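PDB 3L76: aspartokinase from Synechocystis, which probably phosphorylates the beta-carboxyl group of aspartate with ATP, opening the route to lysine, threonine, isoleucine and methionine, and binds lysine and threonine in its ACT domains. Local coordinates for residues R290-Q294 against Q295-I299; K377-D381 against V382-I386; V530-G534 against S535-G539; I561-E565 against I566-C570. One frame throughout, in Å; residues are numbered along the deposited sequence.

Interaction 1: R290-Q294 against Q295-I299. With LYS (lysine), chain E.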
loop_
_atom_site.group_PDB
_atom_site.type_symbol
_atom_site.label_atom_id
_atom_site.label_comp_id
_atom_site.label_asym_id
_atom_site.label_seq_id
_atom_site.Cartn_x
_atom_site.Cartn_y
_atom_site.Cartn_z
ATOM N N ARG A 290 35.241 -45.028 17.831
ATOM C CA ARG A 290 35.206 -46.253 17.049
ATOM C C ARG A 290 35.123 -47.456 17.985
ATOM O O ARG A 290 34.225 -48.282 17.853
ATOM C CB ARG A 290 36.411 -46.366 16.121
ATOM C CG ARG A 290 36.297 -45.582 14.822
ATOM C CD ARG A 290 37.305 -46.102 13.810
ATOM N NE ARG A 290 38.632 -46.240 14.407
ATOM C CZ ARG A 290 39.703 -45.546 14.033
ATOM N NH1 ARG A 290 39.618 -44.671 13.037
ATOM N NH2 ARG A 290 40.862 -45.736 14.648
ATOM N N ASP A 291 36.041 -47.541 18.948
ATOM C CA ASP A 291 36.056 -48.671 19.867
ATOM C C ASP A 291 34.787 -48.737 20.705
ATOM O O ASP A 291 34.201 -49.806 20.855
ATOM C CB ASP A 291 37.296 -48.657 20.766
ATOM C CG ASP A 291 38.592 -48.771 19.986
ATOM O OD1 ASP A 291 38.552 -49.192 18.811
ATOM O OD2 ASP A 291 39.655 -48.437 20.554
ATOM N N ILE A 292 34.352 -47.602 21.247
ATOM C CA ILE A 292 33.094 -47.568 21.988
ATOM C C ILE A 292 31.921 -48.119 21.171
ATOM O O ILE A 292 31.064 -48.842 21.693
ATOM C CB ILE A 292 32.760 -46.160 22.481
ATOM C CG1 ILE A 292 33.835 -45.671 23.445
ATOM C CG2 ILE A 292 31.379 -46.128 23.150
ATOM C CD1 ILE A 292 33.702 -44.208 23.836
ATOM N N ALA A 293 31.891 -47.795 19.885
ATOM C CA ALA A 293 30.786 -48.225 19.042
ATOM C C ALA A 293 30.840 -49.722 18.775
ATOM O O ALA A 293 29.806 -50.368 18.585
ATOM C CB ALA A 293 30.773 -47.439 17.747
ATOM N N GLN A 294 32.049 -50.277 18.763
ATOM C CA GLN A 294 32.226 -51.720 18.622
ATOM C C GLN A 294 31.547 -52.504 19.750
ATOM O O GLN A 294 31.148 -53.646 19.560
ATOM C CB GLN A 294 33.706 -52.085 18.537
ATOM C CG GLN A 294 34.348 -51.811 17.182
ATOM C CD GLN A 294 35.843 -52.101 17.179
ATOM O OE1 GLN A 294 36.490 -52.097 18.227
ATOM N NE2 GLN A 294 36.397 -52.348 15.996
ATOM N N GLN A 295 31.421 -51.889 20.918
ATOM C CA GLN A 295 30.591 -52.434 21.987
ATOM C C GLN A 295 29.088 -52.178 21.790
ATOM O O GLN A 295 28.276 -52.552 22.636
ATOM C CB GLN A 295 31.018 -51.857 23.331
ATOM C CG GLN A 295 32.426 -52.209 23.729
ATOM C CD GLN A 295 32.686 -53.701 23.670
ATOM O OE1 GLN A 295 33.639 -54.150 23.028
ATOM N NE2 GLN A 295 31.829 -54.482 24.333
ATOM N N GLN A 296 28.722 -51.551 20.676
ATOM C CA GLN A 296 27.331 -51.199 20.408
ATOM C C GLN A 296 26.788 -50.247 21.467
ATOM O O GLN A 296 25.630 -50.382 21.885
ATOM C CB GLN A 296 26.441 -52.431 20.391
ATOM C CG GLN A 296 26.738 -53.436 19.330
ATOM C CD GLN A 296 25.974 -54.706 19.580
ATOM O OE1 GLN A 296 24.754 -54.746 19.434
ATOM N NE2 GLN A 296 26.682 -55.748 19.990
ATOM N N VAL A 297 27.620 -49.298 21.896
ATOM C CA VAL A 297 27.235 -48.304 22.897
ATOM C C VAL A 297 26.775 -47.022 22.216
ATOM O O VAL A 297 27.580 -46.304 21.615
ATOM C CB VAL A 297 28.421 -47.967 23.831
ATOM C CG1 VAL A 297 28.137 -46.711 24.660
ATOM C CG2 VAL A 297 28.789 -49.168 24.715
ATOM N N ASP A 298 25.479 -46.733 22.303
ATOM C CA ASP A 298 24.966 -45.491 21.743
ATOM C C ASP A 298 25.333 -44.294 22.615
ATOM O O ASP A 298 25.268 -44.360 23.848
ATOM C CB ASP A 298 23.457 -45.553 21.541
ATOM C CG ASP A 298 22.913 -44.296 20.913
ATOM O OD1 ASP A 298 23.250 -44.018 19.742
ATOM O OD2 ASP A 298 22.160 -43.579 21.597
ATOM N N ILE A 299 25.714 -43.198 21.966
ATOM C CA ILE A 299 26.108 -41.982 22.677
ATOM C C ILE A 299 25.129 -40.797 22.448
ATOM O O ILE A 299 24.568 -40.636 21.366
ATOM C CB ILE A 299 27.532 -41.555 22.263
ATOM C CG1 ILE A 299 28.528 -42.664 22.590
ATOM C CG2 ILE A 299 27.916 -40.223 22.918
ATOM C CD1 ILE A 299 29.944 -42.200 22.661
HETATM N N LYS E . 24.128 -41.459 18.982
HETATM C CA LYS E . 25.120 -41.341 17.923
HETATM C C LYS E . 26.345 -42.204 18.256
HETATM O O LYS E . 26.423 -42.816 19.333
HETATM C CB LYS E . 25.515 -39.876 17.692
HETATM C CG LYS E . 26.024 -39.127 18.944
HETATM C CD LYS E . 26.394 -37.668 18.608
HETATM C CE LYS E . 25.157 -36.786 18.456
HETATM N NZ LYS E . 24.281 -36.883 19.678
HETATM O OXT LYS E . 27.270 -42.329 17.448
#

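Interaction 2: K377-D381 against V382-I386. With THR (threonine), chain D.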
loop_
_atom_site.group_PDB
_atom_site.type_symbol
_atom_site.label_atom_id
_atom_site.label_comp_id
_atom_site.label_asym_id
_atom_site.label_seq_id
_atom_site.Cartn_x
_atom_site.Cartn_y
_atom_site.Cartn_z
ATOM N N LYS A 377 21.214 -16.796 32.691
ATOM C CA LYS A 377 20.756 -15.914 33.768
ATOM C C LYS A 377 19.647 -16.573 34.594
ATOM O O LYS A 377 19.672 -16.540 35.821
ATOM C CB LYS A 377 20.263 -14.578 33.206
ATOM C CG LYS A 377 19.657 -13.639 34.248
ATOM C CD LYS A 377 18.783 -12.552 33.599
ATOM C CE LYS A 377 17.979 -11.757 34.635
ATOM N NZ LYS A 377 18.850 -11.023 35.601
ATOM N N THR A 378 18.678 -17.179 33.912
ATOM C CA THR A 378 17.579 -17.860 34.583
ATOM C C THR A 378 18.079 -18.912 35.560
ATOM O O THR A 378 17.619 -18.966 36.694
ATOM C CB THR A 378 16.631 -18.517 33.576
ATOM O OG1 THR A 378 16.205 -17.539 32.630
ATOM C CG2 THR A 378 15.415 -19.076 34.283
ATOM N N LEU A 379 19.007 -19.751 35.112
ATOM C CA LEU A 379 19.628 -20.754 35.979
ATOM C C LEU A 379 20.430 -20.110 37.106
ATOM O O LEU A 379 20.325 -20.503 38.274
ATOM C CB LEU A 379 20.514 -21.700 35.169
ATOM C CG LEU A 379 19.758 -22.496 34.098
ATOM C CD1 LEU A 379 20.679 -23.384 33.335
ATOM C CD2 LEU A 379 18.649 -23.308 34.711
ATOM N N ALA A 380 21.227 -19.111 36.759
ATOM C CA ALA A 380 21.994 -18.393 37.780
ATOM C C ALA A 380 21.092 -17.770 38.831
ATOM O O ALA A 380 21.391 -17.819 40.021
ATOM C CB ALA A 380 22.876 -17.334 37.155
ATOM N N ASP A 381 19.987 -17.175 38.398
ATOM C CA ASP A 381 19.108 -16.483 39.338
ATOM C C ASP A 381 18.473 -17.468 40.294
ATOM O O ASP A 381 18.074 -17.101 41.396
ATOM C CB ASP A 381 18.029 -15.681 38.616
ATOM C CG ASP A 381 18.578 -14.450 37.935
ATOM O OD1 ASP A 381 19.609 -13.924 38.406
ATOM O OD2 ASP A 381 17.975 -14.018 36.933
ATOM N N VAL A 382 18.399 -18.731 39.889
ATOM C CA VAL A 382 17.796 -19.728 40.758
ATOM C C VAL A 382 18.878 -20.605 41.437
ATOM O O VAL A 382 18.597 -21.645 42.040
ATOM C CB VAL A 382 16.674 -20.518 40.006
ATOM C CG1 VAL A 382 17.223 -21.723 39.279
ATOM C CG2 VAL A 382 15.558 -20.900 40.952
ATOM N N GLY A 383 20.121 -20.139 41.350
ATOM C CA GLY A 383 21.234 -20.747 42.040
ATOM C C GLY A 383 21.832 -22.021 41.449
ATOM O O GLY A 383 22.601 -22.689 42.116
ATOM N N VAL A 384 21.505 -22.386 40.215
ATOM C CA VAL A 384 22.057 -23.634 39.690
ATOM C C VAL A 384 23.279 -23.410 38.806
ATOM O O VAL A 384 23.254 -22.589 37.891
ATOM C CB VAL A 384 20.994 -24.582 39.027
ATOM C CG1 VAL A 384 19.579 -24.126 39.337
ATOM C CG2 VAL A 384 21.210 -24.731 37.551
ATOM N N ASN A 385 24.352 -24.132 39.127
ATOM C CA ASN A 385 25.612 -24.021 38.421
ATOM C C ASN A 385 25.591 -24.825 37.127
ATOM O O ASN A 385 25.108 -25.955 37.102
ATOM C CB ASN A 385 26.768 -24.511 39.311
ATOM C CG ASN A 385 28.121 -24.373 38.631
ATOM O OD1 ASN A 385 28.624 -23.267 38.458
ATOM N ND2 ASN A 385 28.700 -25.498 38.220
ATOM N N ILE A 386 26.140 -24.245 36.063
ATOM C CA ILE A 386 26.239 -24.923 34.779
ATOM C C ILE A 386 27.592 -25.631 34.661
ATOM O O ILE A 386 28.635 -24.998 34.729
ATOM C CB ILE A 386 26.091 -23.925 33.615
ATOM C CG1 ILE A 386 24.821 -23.089 33.793
ATOM C CG2 ILE A 386 26.144 -24.668 32.266
ATOM C CD1 ILE A 386 24.698 -21.932 32.839
HETATM N N THR D . 29.743 -22.634 36.081
HETATM C CA THR D . 29.657 -21.302 35.487
HETATM C C THR D . 28.216 -20.820 35.516
HETATM O O THR D . 27.300 -21.597 35.843
HETATM C CB THR D . 30.153 -21.273 34.035
HETATM O OG1 THR D . 29.349 -22.159 33.239
HETATM C CG2 THR D . 31.638 -21.680 33.957
HETATM O OXT THR D . 27.965 -19.644 35.219
#

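Interaction 3: V530-G534 against S535-G539. With LYS (lysine), chain E.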
loop_
_atom_site.group_PDB
_atom_site.type_symbol
_atom_site.label_atom_id
_atom_site.label_comp_id
_atom_site.label_asym_id
_atom_site.label_seq_id
_atom_site.Cartn_x
_atom_site.Cartn_y
_atom_site.Cartn_z
ATOM N N VAL A 530 32.121 -27.828 10.515
ATOM C CA VAL A 530 31.563 -28.871 9.670
ATOM C C VAL A 530 30.539 -29.603 10.504
ATOM O O VAL A 530 30.826 -30.015 11.627
ATOM C CB VAL A 530 32.627 -29.877 9.215
ATOM C CG1 VAL A 530 32.244 -30.464 7.893
ATOM C CG2 VAL A 530 33.964 -29.207 9.099
ATOM N N SER A 531 29.339 -29.751 9.956
ATOM C CA SER A 531 28.234 -30.340 10.694
ATOM C C SER A 531 27.568 -31.453 9.896
ATOM O O SER A 531 27.402 -31.353 8.680
ATOM C CB SER A 531 27.184 -29.273 11.022
ATOM O OG SER A 531 27.672 -28.246 11.855
ATOM N N ILE A 532 27.175 -32.511 10.588
ATOM C CA ILE A 532 26.312 -33.516 9.988
ATOM C C ILE A 532 25.007 -33.539 10.775
ATOM O O ILE A 532 25.007 -33.318 11.980
ATOM C CB ILE A 532 26.970 -34.911 9.946
ATOM C CG1 ILE A 532 27.061 -35.517 11.345
ATOM C CG2 ILE A 532 28.350 -34.845 9.278
ATOM C CD1 ILE A 532 27.762 -36.842 11.380
ATOM N N VAL A 533 23.890 -33.747 10.082
ATOM C CA VAL A 533 22.583 -33.760 10.722
ATOM C C VAL A 533 21.798 -34.963 10.238
ATOM O O VAL A 533 21.875 -35.332 9.073
ATOM C CB VAL A 533 21.789 -32.475 10.447
ATOM C CG1 VAL A 533 20.337 -32.642 10.890
ATOM C CG2 VAL A 533 22.433 -31.278 11.146
ATOM N N GLY A 534 21.061 -35.585 11.147
ATOM C CA GLY A 534 20.307 -36.775 10.820
ATOM C C GLY A 534 19.529 -37.259 12.020
ATOM O O GLY A 534 20.097 -37.486 13.087
ATOM N N SER A 535 18.222 -37.407 11.835
ATOM C CA SER A 535 17.331 -37.938 12.859
ATOM C C SER A 535 17.635 -39.401 13.167
ATOM O O SER A 535 17.331 -39.899 14.250
ATOM C CB SER A 535 15.873 -37.802 12.405
ATOM O OG SER A 535 15.486 -36.439 12.398
ATOM N N GLY A 536 18.231 -40.091 12.205
ATOM C CA GLY A 536 18.551 -41.488 12.376
ATOM C C GLY A 536 19.705 -41.777 13.321
ATOM O O GLY A 536 19.936 -42.930 13.664
ATOM N N MET A 537 20.433 -40.752 13.749
ATOM C CA MET A 537 21.614 -40.996 14.567
ATOM C C MET A 537 21.250 -41.279 16.027
ATOM O O MET A 537 22.083 -41.721 16.812
ATOM C CB MET A 537 22.651 -39.872 14.427
ATOM C CG MET A 537 22.375 -38.605 15.226
ATOM S SD MET A 537 23.725 -37.404 15.104
ATOM C CE MET A 537 23.907 -37.235 13.346
ATOM N N ILE A 538 19.987 -41.058 16.370
ATOM C CA ILE A 538 19.487 -41.340 17.708
ATOM C C ILE A 538 19.363 -42.850 17.961
ATOM O O ILE A 538 18.711 -43.576 17.204
ATOM C CB ILE A 538 18.119 -40.680 17.926
ATOM C CG1 ILE A 538 18.226 -39.161 17.800
ATOM C CG2 ILE A 538 17.560 -41.040 19.277
ATOM C CD1 ILE A 538 16.876 -38.448 17.925
ATOM N N GLY A 539 19.986 -43.324 19.032
ATOM C CA GLY A 539 19.989 -44.746 19.324
ATOM C C GLY A 539 20.669 -45.547 18.233
ATOM O O GLY A 539 20.254 -46.656 17.929
HETATM N N LYS E . 24.128 -41.459 18.982
HETATM C CA LYS E . 25.120 -41.341 17.923
HETATM C C LYS E . 26.345 -42.204 18.256
HETATM O O LYS E . 26.423 -42.816 19.333
HETATM C CB LYS E . 25.515 -39.876 17.692
HETATM C CG LYS E . 26.024 -39.127 18.944
HETATM C CD LYS E . 26.394 -37.668 18.608
HETATM C CE LYS E . 25.157 -36.786 18.456
HETATM N NZ LYS E . 24.281 -36.883 19.678
HETATM O OXT LYS E . 27.270 -42.329 17.448
#

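Interaction 4: I561-E565 against I566-C570. With LYS (lysine), chain E.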
loop_
_atom_site.group_PDB
_atom_site.type_symbol
_atom_site.label_atom_id
_atom_site.label_comp_id
_atom_site.label_asym_id
_atom_site.label_seq_id
_atom_site.Cartn_x
_atom_site.Cartn_y
_atom_site.Cartn_z
ATOM N N ILE A 561 34.300 -30.040 19.463
ATOM C CA ILE A 561 33.129 -30.819 19.078
ATOM C C ILE A 561 31.949 -30.369 19.918
ATOM O O ILE A 561 32.099 -30.103 21.113
ATOM C CB ILE A 561 33.329 -32.325 19.318
ATOM C CG1 ILE A 561 34.598 -32.830 18.640
ATOM C CG2 ILE A 561 32.118 -33.107 18.852
ATOM C CD1 ILE A 561 35.050 -34.174 19.162
ATOM N N ALA A 562 30.783 -30.279 19.280
ATOM C CA ALA A 562 29.529 -29.947 19.967
ATOM C C ALA A 562 28.337 -30.670 19.345
ATOM O O ALA A 562 28.295 -30.938 18.148
ATOM C CB ALA A 562 29.288 -28.437 19.996
ATOM N N THR A 563 27.343 -30.962 20.161
ATOM C CA THR A 563 26.355 -31.934 19.746
ATOM C C THR A 563 24.914 -31.552 20.132
ATOM O O THR A 563 24.688 -30.755 21.042
ATOM C CB THR A 563 26.770 -33.310 20.317
ATOM O OG1 THR A 563 26.945 -34.256 19.257
ATOM C CG2 THR A 563 25.800 -33.802 21.329
ATOM N N SER A 564 23.948 -32.067 19.381
ATOM C CA SER A 564 22.589 -32.260 19.895
ATOM C C SER A 564 22.214 -33.704 19.573
ATOM O O SER A 564 23.049 -34.467 19.101
ATOM C CB SER A 564 21.593 -31.261 19.298
ATOM O OG SER A 564 21.315 -31.538 17.947
ATOM N N GLU A 565 20.981 -34.107 19.825
ATOM C CA GLU A 565 20.613 -35.494 19.521
ATOM C C GLU A 565 20.746 -35.847 18.036
ATOM O O GLU A 565 20.893 -37.012 17.693
ATOM C CB GLU A 565 19.193 -35.816 19.996
ATOM C CG GLU A 565 18.925 -35.525 21.470
ATOM C CD GLU A 565 18.711 -34.059 21.735
ATOM O OE1 GLU A 565 18.680 -33.280 20.759
ATOM O OE2 GLU A 565 18.555 -33.695 22.915
ATOM N N ILE A 566 20.687 -34.854 17.153
ATOM C CA ILE A 566 20.674 -35.139 15.716
ATOM C C ILE A 566 21.668 -34.311 14.904
ATOM O O ILE A 566 21.705 -34.406 13.680
ATOM C CB ILE A 566 19.233 -34.985 15.103
ATOM C CG1 ILE A 566 18.827 -33.516 14.975
ATOM C CG2 ILE A 566 18.197 -35.745 15.937
ATOM C CD1 ILE A 566 17.445 -33.329 14.356
ATOM N N LYS A 567 22.467 -33.499 15.588
ATOM C CA LYS A 567 23.499 -32.696 14.928
ATOM C C LYS A 567 24.839 -32.871 15.618
ATOM O O LYS A 567 24.925 -32.753 16.838
ATOM C CB LYS A 567 23.141 -31.208 14.933
ATOM C CG LYS A 567 24.087 -30.359 14.096
ATOM C CD LYS A 567 23.646 -28.882 14.024
ATOM C CE LYS A 567 24.230 -28.181 12.787
ATOM N NZ LYS A 567 24.189 -26.708 12.928
ATOM N N ILE A 568 25.871 -33.176 14.835
ATOM C CA ILE A 568 27.253 -33.128 15.308
ATOM C C ILE A 568 28.001 -32.054 14.526
ATOM O O ILE A 568 27.965 -32.044 13.297
ATOM C CB ILE A 568 27.997 -34.477 15.165
ATOM C CG1 ILE A 568 27.238 -35.604 15.867
ATOM C CG2 ILE A 568 29.384 -34.370 15.766
ATOM C CD1 ILE A 568 27.487 -36.971 15.258
ATOM N N SER A 569 28.635 -31.134 15.251
ATOM C CA SER A 569 29.521 -30.129 14.669
ATOM C C SER A 569 30.983 -30.323 15.125
ATOM O O SER A 569 31.261 -30.526 16.314
ATOM C CB SER A 569 29.065 -28.722 15.065
ATOM O OG SER A 569 27.821 -28.403 14.509
ATOM N N CYS A 570 31.910 -30.245 14.180
ATOM C CA CYS A 570 33.338 -30.211 14.506
ATOM C C CYS A 570 33.924 -28.896 14.058
ATOM O O CYS A 570 33.740 -28.494 12.905
ATOM C CB CYS A 570 34.098 -31.328 13.794
ATOM S SG CYS A 570 33.743 -32.954 14.404
HETATM N N LYS E . 24.128 -41.459 18.982
HETATM C CA LYS E . 25.120 -41.341 17.923
HETATM C C LYS E . 26.345 -42.204 18.256
HETATM O O LYS E . 26.423 -42.816 19.333
HETATM C CB LYS E . 25.515 -39.876 17.692
HETATM C CG LYS E . 26.024 -39.127 18.944
HETATM C CD LYS E . 26.394 -37.668 18.608
HETATM C CE LYS E . 25.157 -36.786 18.456
HETATM N NZ LYS E . 24.281 -36.883 19.678
HETATM O OXT LYS E . 27.270 -42.329 17.448
#

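Interaction 1: R290-Q294 against Q295-I299
A Schellman motif ends the helix of an ACT domain here, folding Gln-296 and Val-297 back onto Ala-293 and Ile-292. Gln-296 takes a positive phi (61°), and its N donates to Ala-293 O at 2.6 Å. A weak bond runs from Val-297 N to Ile-292 O (3.5 Å). Beneath the turn, Ile-292 uses its CG2 branch: this methyl meets Val-297 CB at 3.5 Å and, farther along, Ile-299 CD1 at 4.2 Å. The chain that leaves the turn delivers Asp-298 and Ile-299 to a bound lysine. Asp-298 swings CG anti to its own N (chi1 -178°), and OD1 accepts from the ligand N at 2.8 Å. Ile-299 works through its backbone, its N donating to the ligand O (2.8 Å) and its O accepting from the ligand N (2.6 Å). Replacing Asp-298 by alanine would remove that carboxylate and would probably leave the ligand's alpha-ammonium without its negatively charged mate in this segment. Ile-292 and Val-297 pack against Thr-330 and Thr-325 of helix 323-333 and against Phe-316 and Val-318 of strand 311-318, while Arg-290 lies against helix 543-552.

Interaction 2: K377-D381 against V382-I386
Leu-379 overlaps Val-384 obliquely, its CB 3.9 Å from Val-384 CG2 and its CD2 turned to the same methyl, while CD1 runs on to Ile-386 CG1 at 4.2 Å. This apolar cluster lies under a Schellman motif that ends helix 371-381 of an ACT domain. Gly-383 is its C-prime residue, with the positive phi (78°) that glycine adopts readily. Val-384 N donates to Leu-379 O at 3.0 Å, and Gly-383 N donates to Ala-380 O at 3.0 Å. One helical turn apart, Lys-377 NZ and Asp-381 OD2 form a salt bridge of 3.4 Å. Beyond the motif the chain becomes one wall of a threonine pocket. With chi1 at -178°, Asn-385 extends its amide away from the backbone N and out to the ligand, and its ND2 is hydrogen-bonded to Asp-454 OD1, which probably helps fix which end of the amide faces the threonine. With a leucine in place of Asn-385, the ligand's ammonium would lose an acceptor and Asp-454 is likely to be left without this amide donor. Ile-386 adds to the grip through its backbone: its N donates to the ligand O at 2.9 Å and its O accepts from the ligand N, to which Asn-385 OD1 comes at 2.7 Å.

Interaction 3: V530-G534 against S535-G539
Met-537 sets CG between its backbone N and carbonyl carbon (chi1 79°), runs extended through chi2 and then bends at chi3 (54°), which curls CE back to meet CG1 of Ile-532 at 4.1 Å. Ile-532 has its own CG1 in the corresponding position (chi1 71°), and the two side chains meet at a slant. Met-537 also packs on Gly-534, whose O has Met-537 CG 3.3 Å away and Met-537 CE at 3.8 Å, and the thioether chain thus wraps past this carbonyl. The same O receives a weak bond from Met-537 N, long at 3.3 Å, as the 3-10 segment 535-537 turns the chain away from strand 520-533. Ser-535 points the other way; its OG is hydrogen-bonded to Thr-198 and its N to Glu-201, tying the turn to the amino acid kinase part of the chain. Val-543 of helix 543-552 and Ile-568 of strand 567-573 also touch Met-537. The curled side chain forms part of a lysine pocket, with SD 3.7 Å from the ligand CE and 4.0 Å from its CB, while Met-537 O accepts from the ligand N at 3.0 Å. One residue therefore serves both characters of the ligand: its carbonyl joins Asp-298 and Ile-299 in holding the alpha-ammonium group, and its soft, uncharged sulfur lies against the aliphatic stem.

Interaction 4: I561-E565 against I566-C570
Ile-568 rises from its CB on the same face of the hairpin as Thr-563 and Ile-561, and divides there. Its CG2 branch meets Ile-561 CG2 at 4.3 Å. CG1, anti to the carbonyl carbon (chi1 -55°), passes Thr-563 OG1 at 3.7 Å and lies 3.5 Å from CE of the bound lysine; the tip, CD1, continues along the ligand to CD at 3.6 Å. Thr-563 OG1 approaches the ligand CE from the other strand, so the two side chains line the stem of the ligand. The side-chain ammonium of the ligand is caught beyond them, NZ donating to Ser-564 O at 2.8 Å. The antiparallel strands are joined by the hydrogen-bonded pair Ala-562 and Ser-569, with Ser-569 N to Ala-562 O 2.9 Å. At the two-residue turn Ser-564 N donates to Lys-567 O (2.8 Å), and Ser-564 OG, itself bonded to Glu-204, takes weak bonds from the backbone N atoms of Ile-566 and Lys-567. Glu-565 forms salt bridges with Lys-395 and Lys-357. The hairpin lies beside strand 520-533, where Ser-569 bonds Ser-531; Ile-568 and Cys-570 pack on helix 543-552, and Ile-566 reaches helix 199-204.

Overall arrangement
From the N terminus the four contacts follow in series; each closes only a local turn, and none encloses or crosses another. Interactions 1 and 2 are matching helix ends in two ACT domains, their centres about 34 Å apart, leading into a lysine and a threonine pocket respectively. Interactions 3 and 4 share a later ACT domain, where strands 520-533 and 567-573 are neighbours and the contact centres lie about 8 Å apart. Residues 295-299 reach across to 535-539, and interactions 1, 3 and 4 all border one lysine, which bridges the ACT ranges 272-341 and 530-588. Interaction 2 stands apart from this site, at least about 13 Å from the others between nearest atoms.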